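Local coordinates for protein dihydropteroate synthase (Clostridioides difficile, PDB 6PZ2) that probably condenses a dihydropterin pyrophosphate with p-aminobenzoate to make dihydropteroate in folate synthesis, and is captured here with pteroic acid, at residues 77-82 with 101-106; 115-118 with 123-126; 81-84 with 89-92. All blocks are in the same frame, centred on the assembly; numbering follows the deposited sequence.

Contact 1 (77-82 with 101-106); sequences PVIKKL and EEALKL
Ile79 of helix 68-85 carries the apolar part of this contact, each of its two branches meeting a different residue of 101-106. Its CG2 methyl lies 3.7 Å from CB of Leu106, which follows the last turn of helix 97-105, and its CD1 methyl 3.8 Å from CB of Ala103. The branches part at CB; with chi1 at -68° CG2 stands anti to the backbone N, against Leu106, while CG1 lies beside the N and carries CD1 to Ala103. Ile79 and Leu106 cross at about a right angle. At the outer margin the hydrocarbon part of Lys80 borders Leu106 loosely, with CG 4.4 Å from CD2 of Leu106. Val108 touches both Ile79 and Ala103, and Ile79 also packs on Leu54 of strand 51-55.

No hydrogen bond or salt bridge joins the two segments. The charged pair present is internal to 101-106: Lys105 NZ reaches OE1 of Glu102 at 3.0 Å, on the syn lone pair of the carboxylate. The Glu102 side chain also rests on Leu72 and Ile76 of helix 68-85. This apolar seam between helix 68-85 and the C-terminal end of helix 97-105 belongs to the outer helical layer of a TIM barrel, the fold of the pterin-binding enzymes.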
loop_
_atom_site.group_PDB
_atom_site.type_symbol
_atom_site.label_atom_id
_atom_site.label_comp_id
_atom_site.label_asym_id
_atom_site.label_seq_id
_atom_site.Cartn_x
_atom_site.Cartn_y
_atom_site.Cartn_z
ATOM N N PRO A 77 22.145 7.566 27.454
ATOM C CA PRO A 77 23.235 6.794 26.855
ATOM C C PRO A 77 23.005 6.402 25.389
ATOM O O PRO A 77 23.954 6.320 24.614
ATOM C CB PRO A 77 23.369 5.505 27.680
ATOM C CG PRO A 77 22.301 5.586 28.770
ATOM C CD PRO A 77 21.446 6.806 28.508
ATOM N N VAL A 78 21.751 6.200 24.999
ATOM C CA VAL A 78 21.471 5.852 23.603
ATOM C C VAL A 78 21.701 7.069 22.711
ATOM O O VAL A 78 22.282 6.908 21.629
ATOM C CB VAL A 78 20.051 5.287 23.417
ATOM C CG1 VAL A 78 19.774 4.950 21.965
ATOM C CG2 VAL A 78 19.808 4.093 24.323
ATOM N N ILE A 79 21.247 8.246 23.154
ATOM C CA ILE A 79 21.466 9.478 22.380
ATOM C C ILE A 79 22.969 9.712 22.196
ATOM O O ILE A 79 23.400 10.055 21.097
ATOM C CB ILE A 79 20.807 10.694 23.046
ATOM C CG1 ILE A 79 19.288 10.597 23.019
ATOM C CG2 ILE A 79 21.302 11.982 22.398
ATOM C CD1 ILE A 79 18.628 11.593 23.918
ATOM N N LYS A 80 23.749 9.512 23.261
ATOM C CA LYS A 80 25.184 9.777 23.146
ATOM C C LYS A 80 25.794 8.853 22.093
ATOM O O LYS A 80 26.498 9.353 21.232
ATOM C CB LYS A 80 25.934 9.653 24.480
ATOM C CG LYS A 80 26.194 10.993 25.154
ATOM C CD LYS A 80 27.307 11.004 26.178
ATOM C CE LYS A 80 28.660 11.429 25.648
ATOM N NZ LYS A 80 29.476 10.240 25.299
ATOM N N LYS A 81 25.508 7.550 22.143
ATOM C CA LYS A 81 26.088 6.638 21.157
ATOM C C LYS A 81 25.548 6.927 19.757
ATOM O O LYS A 81 26.326 6.909 18.803
ATOM C CB LYS A 81 25.840 5.167 21.482
ATOM C CG LYS A 81 26.825 4.582 22.470
ATOM C CD LYS A 81 27.401 3.259 22.056
ATOM C CE LYS A 81 28.599 2.924 22.916
ATOM N NZ LYS A 81 28.658 1.474 23.212
ATOM N N LEU A 82 24.260 7.223 19.627
ATOM C CA LEU A 82 23.740 7.531 18.302
ATOM C C LEU A 82 24.512 8.703 17.681
ATOM O O LEU A 82 24.829 8.698 16.504
ATOM C CB LEU A 82 22.260 7.905 18.405
ATOM C CG LEU A 82 21.304 6.752 18.681
ATOM C CD1 LEU A 82 19.901 7.281 18.913
ATOM C CD2 LEU A 82 21.317 5.766 17.534
ATOM N N GLU A 101 14.366 18.624 27.243
ATOM C CA GLU A 101 15.476 19.546 27.480
ATOM C C GLU A 101 16.829 18.829 27.458
ATOM O O GLU A 101 17.747 19.281 26.751
ATOM C CB GLU A 101 15.356 20.257 28.828
ATOM C CG GLU A 101 16.536 21.187 29.061
ATOM C CD GLU A 101 16.165 22.543 29.621
ATOM O OE1 GLU A 101 15.267 22.609 30.506
ATOM O OE2 GLU A 101 16.759 23.520 29.147
ATOM N N GLU A 102 16.970 17.769 28.259
ATOM C CA GLU A 102 18.251 17.028 28.289
ATOM C C GLU A 102 18.583 16.473 26.901
ATOM O O GLU A 102 19.740 16.551 26.440
ATOM C CB GLU A 102 18.243 15.896 29.319
ATOM C CG GLU A 102 18.392 16.358 30.768
ATOM C CD GLU A 102 19.317 17.553 30.988
ATOM O OE1 GLU A 102 18.806 18.680 31.325
ATOM O OE2 GLU A 102 20.539 17.381 30.746
ATOM N N ALA A 103 17.561 15.925 26.243
ATOM C CA ALA A 103 17.775 15.325 24.916
ATOM C C ALA A 103 18.262 16.411 23.958
ATOM O O ALA A 103 19.122 16.153 23.086
ATOM C CB ALA A 103 16.502 14.682 24.408
ATOM N N LEU A 104 17.640 17.589 24.065
ATOM C CA LEU A 104 17.964 18.652 23.120
ATOM C C LEU A 104 19.364 19.205 23.413
ATOM O O LEU A 104 20.101 19.544 22.487
ATOM C CB LEU A 104 16.896 19.741 23.223
ATOM C CG LEU A 104 15.584 19.411 22.517
ATOM C CD1 LEU A 104 14.509 20.413 22.885
ATOM C CD2 LEU A 104 15.783 19.385 21.013
ATOM N N LYS A 105 19.758 19.277 24.689
ATOM C CA LYS A 105 21.136 19.668 24.980
ATOM C C LYS A 105 22.119 18.684 24.340
ATOM O O LYS A 105 23.175 19.096 23.884
ATOM C CB LYS A 105 21.435 19.708 26.478
ATOM C CG LYS A 105 20.802 20.841 27.266
ATOM C CD LYS A 105 20.994 20.628 28.757
ATOM C CE LYS A 105 20.245 21.620 29.613
ATOM N NZ LYS A 105 20.300 21.253 31.050
ATOM N N LEU A 106 21.795 17.401 24.276
ATOM C CA LEU A 106 22.701 16.415 23.638
ATOM C C LEU A 106 22.587 16.392 22.111
ATOM O O LEU A 106 23.254 15.566 21.499
ATOM C CB LEU A 106 22.395 15.025 24.191
ATOM C CG LEU A 106 22.702 14.840 25.673
ATOM C CD1 LEU A 106 22.113 13.540 26.194
ATOM C CD2 LEU A 106 24.203 14.875 25.916
#

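Contact 2 (115-118 with 123-126); sequences WGLR and MASV
Leu117 meets Met123 and Ala124 through aliphatic groups, while the two flat groups of its turn, the indole of Trp115 and the guanidinium of Arg118, are directed elsewhere. The indole has a cation-pi contact with Lys119 and an edge-to-face one with Tyr95, and Arg118 forms a cation-pi pair with Phe156 on helix 149-166. Residues 115-118 make a type I' beta turn in the loop that follows strand 110-113 of the TIM barrel and leads to helix 123-129. Loops of this kind, after the C-terminal ends of the strands, frame the active site in such barrels; the Leu117 side chain itself is about 12 Å from the bound pteroic acid.

The turn is closed by Arg118 N bonding to Trp115 O at 3.0 Å. Gly116 and Leu117 both have positive phi, which glycine accepts readily and leucine less so. The carboxylate of Asp113 helps hold this backbone, OD1 taking the N-H of Trp115 and OD2 that of Leu117.

The side chains of Leu117 and Met123 cross at about a right angle, and Leu117 also touches Ala164 on helix 149-166. Its CD1 lies a looser 4.4 Å from CB of Ala124. Met123 starts with CG anti to the backbone N (chi1 179°), then bends at chi2 and chi3, which turns its end from Leu117 and leaves CG as the part that touches; its side chain also meets Val111 and Ala100. A water joins the backbones: it accepts from Ala124 N at 2.9 Å, serving an N-H of the first helical turn, and lies 3.0 Å from Leu117 O. The closest approach between the segments is CD2 of Leu117 to CG of Met123, 3.6 Å.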
loop_
_atom_site.group_PDB
_atom_site.type_symbol
_atom_site.label_atom_id
_atom_site.label_comp_id
_atom_site.label_asym_id
_atom_site.label_seq_id
_atom_site.Cartn_x
_atom_site.Cartn_y
_atom_site.Cartn_z
ATOM N N TRP A 115 1.349 14.445 23.454
ATOM C CA TRP A 115 0.263 15.258 24.038
ATOM C C TRP A 115 0.217 16.659 23.426
ATOM O O TRP A 115 -0.572 17.495 23.828
ATOM C CB TRP A 115 0.411 15.304 25.556
ATOM C CG TRP A 115 -0.220 14.105 26.176
ATOM C CD1 TRP A 115 0.385 12.997 26.687
ATOM C CD2 TRP A 115 -1.630 13.885 26.280
ATOM N NE1 TRP A 115 -0.562 12.101 27.127
ATOM C CE2 TRP A 115 -1.805 12.619 26.880
ATOM C CE3 TRP A 115 -2.749 14.641 25.919
ATOM C CZ2 TRP A 115 -3.066 12.084 27.116
ATOM C CZ3 TRP A 115 -3.996 14.127 26.194
ATOM C CH2 TRP A 115 -4.145 12.871 26.781
ATOM N N GLY A 116 1.031 16.917 22.411
ATOM C CA GLY A 116 0.838 18.115 21.612
ATOM C C GLY A 116 0.942 19.387 22.443
ATOM O O GLY A 116 0.189 20.341 22.229
ATOM N N LEU A 117 1.919 19.357 23.347
ATOM C CA LEU A 117 2.364 20.425 24.195
ATOM C C LEU A 117 1.387 20.583 25.364
ATOM O O LEU A 117 1.546 21.531 26.075
ATOM C CB LEU A 117 2.483 21.757 23.454
ATOM C CG LEU A 117 3.309 21.744 22.177
ATOM C CD1 LEU A 117 3.303 23.117 21.549
ATOM C CD2 LEU A 117 4.735 21.302 22.445
ATOM N N ARG A 118 0.429 19.701 25.565
ATOM C CA ARG A 118 -0.587 19.960 26.607
ATOM C C ARG A 118 -0.252 19.286 27.938
ATOM O O ARG A 118 -0.963 19.521 28.892
ATOM C CB ARG A 118 -1.957 19.400 26.211
ATOM C CG ARG A 118 -2.540 19.951 24.916
ATOM C CD ARG A 118 -2.467 21.450 24.731
ATOM N NE ARG A 118 -3.072 21.909 23.488
ATOM C CZ ARG A 118 -4.381 21.914 23.270
ATOM N NH1 ARG A 118 -5.218 21.696 24.278
ATOM N NH2 ARG A 118 -4.844 22.101 22.044
ATOM N N MET A 123 6.795 22.619 28.010
ATOM C CA MET A 123 7.306 21.946 26.818
ATOM C C MET A 123 7.505 22.970 25.703
ATOM O O MET A 123 8.525 22.943 25.051
ATOM C CB MET A 123 6.402 20.821 26.302
ATOM C CG MET A 123 6.966 20.178 25.034
ATOM S SD MET A 123 8.499 19.266 25.325
ATOM C CE MET A 123 7.768 17.786 26.019
ATOM N N ALA A 124 6.527 23.855 25.500
ATOM C CA ALA A 124 6.620 24.845 24.453
ATOM C C ALA A 124 7.870 25.700 24.632
ATOM O O ALA A 124 8.534 25.970 23.621
ATOM C CB ALA A 124 5.378 25.704 24.402
ATOM N N SER A 125 8.196 26.141 25.855
ATOM C CA SER A 125 9.342 27.080 25.978
ATOM C C SER A 125 10.662 26.319 25.835
ATOM O O SER A 125 11.642 26.860 25.293
ATOM C CB SER A 125 9.302 27.952 27.228
ATOM O OG SER A 125 9.100 27.189 28.394
ATOM N N VAL A 126 10.672 25.047 26.226
ATOM C CA VAL A 126 11.864 24.215 25.939
ATOM C C VAL A 126 12.094 24.132 24.428
ATOM O O VAL A 126 13.221 24.321 23.940
ATOM C CB VAL A 126 11.770 22.813 26.556
ATOM C CG1 VAL A 126 12.839 21.889 25.984
ATOM C CG2 VAL A 126 11.867 22.869 28.073
HETATM O O HOH W 1 3.839 23.407 26.544
#

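Contact 3 (81-84 with 89-92); sequences KLKQ and PISI
A beta-alpha-beta unit of the TIM barrel is packed together here: strand 51-55, helix 68-85 and strand 90-93 follow one another, and Leu82 and Lys83, near the end of the helix, come down on Ile90 at the start of the second strand. Ile90 is the one residue of 89-92 that touches the helix segment, and it does so chiefly with the CD1 methyl. That methyl is 3.7 Å from CB of Leu82 and 3.9 Å from CD1 of the same leucine, while Lys83 adds its CD at 3.8 Å and its CG at 4.0 Å. Ile90 CD1 is thus gripped by the base and a tip of Leu82 and by the middle of Lys83. Its reach comes from an extended outer torsion (chi2 163°), which carries the methyl outward from the strand to the helix. The lysine chain instead bends at chi2 and chi3 (-62° and -45°), bringing CG and CD against the isoleucine methyl.

Strand 90-93 lies between parallel strands 110-113 and 51-55: the backbone of Ile90 bonds to Thr109 and Met110, that of Ser91 to Ile52 and Leu54. The OG of Ser91 is held by Asp53 OD1, and Val108 is a further apolar neighbour of Ile90. On the helix side, Leu82 continues onto Ile38 and Ala41 of helix 33-46.

Between the two segments there is no hydrogen bond or salt bridge, so their cohesion rests on hydrocarbon contact. Lys83 divides its roles accordingly: the methylenes join the apolar layer, while NZ makes a weak hydrogen bond to the carbonyl O of Gly107, leaving the charged end clear of the isoleucine.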
loop_
_atom_site.group_PDB
_atom_site.type_symbol
_atom_site.label_atom_id
_atom_site.label_comp_id
_atom_site.label_asym_id
_atom_site.label_seq_id
_atom_site.Cartn_x
_atom_site.Cartn_y
_atom_site.Cartn_z
ATOM N N LYS A 81 25.508 7.550 22.143
ATOM C CA LYS A 81 26.088 6.638 21.157
ATOM C C LYS A 81 25.548 6.927 19.757
ATOM O O LYS A 81 26.326 6.909 18.803
ATOM C CB LYS A 81 25.840 5.167 21.482
ATOM C CG LYS A 81 26.825 4.582 22.470
ATOM C CD LYS A 81 27.401 3.259 22.056
ATOM C CE LYS A 81 28.599 2.924 22.916
ATOM N NZ LYS A 81 28.658 1.474 23.212
ATOM N N LEU A 82 24.260 7.223 19.627
ATOM C CA LEU A 82 23.740 7.531 18.302
ATOM C C LEU A 82 24.512 8.703 17.681
ATOM O O LEU A 82 24.829 8.698 16.504
ATOM C CB LEU A 82 22.260 7.905 18.405
ATOM C CG LEU A 82 21.304 6.752 18.681
ATOM C CD1 LEU A 82 19.901 7.281 18.913
ATOM C CD2 LEU A 82 21.317 5.766 17.534
ATOM N N LYS A 83 24.704 9.742 18.477
ATOM C CA LYS A 83 25.303 10.990 18.027
ATOM C C LYS A 83 26.761 10.767 17.613
ATOM O O LYS A 83 27.199 11.396 16.666
ATOM C CB LYS A 83 25.230 12.046 19.132
ATOM C CG LYS A 83 23.852 12.663 19.335
ATOM C CD LYS A 83 23.338 13.400 18.116
ATOM C CE LYS A 83 24.400 14.291 17.504
ATOM N NZ LYS A 83 23.788 15.463 16.842
ATOM N N GLN A 84 27.496 9.885 18.282
ATOM C CA GLN A 84 28.869 9.639 17.857
ATOM C C GLN A 84 28.944 8.528 16.802
ATOM O O GLN A 84 29.797 8.652 15.939
ATOM C CB GLN A 84 29.801 9.368 19.042
ATOM C CG GLN A 84 29.501 8.104 19.839
ATOM C CD GLN A 84 29.800 8.237 21.319
ATOM O OE1 GLN A 84 30.216 9.289 21.809
ATOM N NE2 GLN A 84 29.570 7.163 22.065
ATOM N N PRO A 89 19.520 12.120 12.094
ATOM C CA PRO A 89 18.746 12.901 13.014
ATOM C C PRO A 89 17.991 11.999 13.997
ATOM O O PRO A 89 17.657 10.863 13.673
ATOM C CB PRO A 89 17.769 13.689 12.134
ATOM C CG PRO A 89 18.458 13.733 10.778
ATOM C CD PRO A 89 19.232 12.441 10.699
ATOM N N ILE A 90 17.737 12.555 15.175
ATOM C CA ILE A 90 17.054 11.857 16.267
ATOM C C ILE A 90 15.837 12.689 16.686
ATOM O O ILE A 90 15.837 13.906 16.697
ATOM C CB ILE A 90 17.982 11.629 17.477
ATOM C CG1 ILE A 90 19.293 10.940 17.105
ATOM C CG2 ILE A 90 17.263 10.873 18.580
ATOM C CD1 ILE A 90 20.359 11.077 18.179
ATOM N N SER A 91 14.793 11.986 17.061
ATOM C CA SER A 91 13.594 12.571 17.556
ATOM C C SER A 91 13.404 12.017 18.963
ATOM O O SER A 91 13.590 10.823 19.117
ATOM C CB SER A 91 12.453 12.164 16.652
ATOM O OG SER A 91 11.214 12.392 17.273
ATOM N N ILE A 92 12.982 12.811 19.944
ATOM C CA ILE A 92 12.810 12.221 21.262
ATOM C C ILE A 92 11.304 12.133 21.518
ATOM O O ILE A 92 10.596 13.116 21.533
ATOM C CB ILE A 92 13.555 12.998 22.366
ATOM C CG1 ILE A 92 13.292 12.426 23.760
ATOM C CG2 ILE A 92 13.152 14.465 22.360
ATOM C CD1 ILE A 92 14.011 11.151 24.076
#

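From the N terminus, helix 68-85 comes first and serves two contacts. Contact 3 closes the shorter loop, folding the end of the helix back onto strand 90-93. Contact 1 closes a wider one around it, bringing helix 97-105 beside the same helix; the two share Lys81 and Leu82, and they touch where Ala103 CB meets Ile92 CG2 at 3.9 Å. Contact 2 opens only after both have closed and spans the short link from strand 110-113 into helix 123-129. It meets contact 1 where CG1 of Val126 packs against CD1 of Leu104 and the backbone N of Glu101. Together they connect three successive helices of the barrel's outer layer, with contact 3 fastening the first to the sheet.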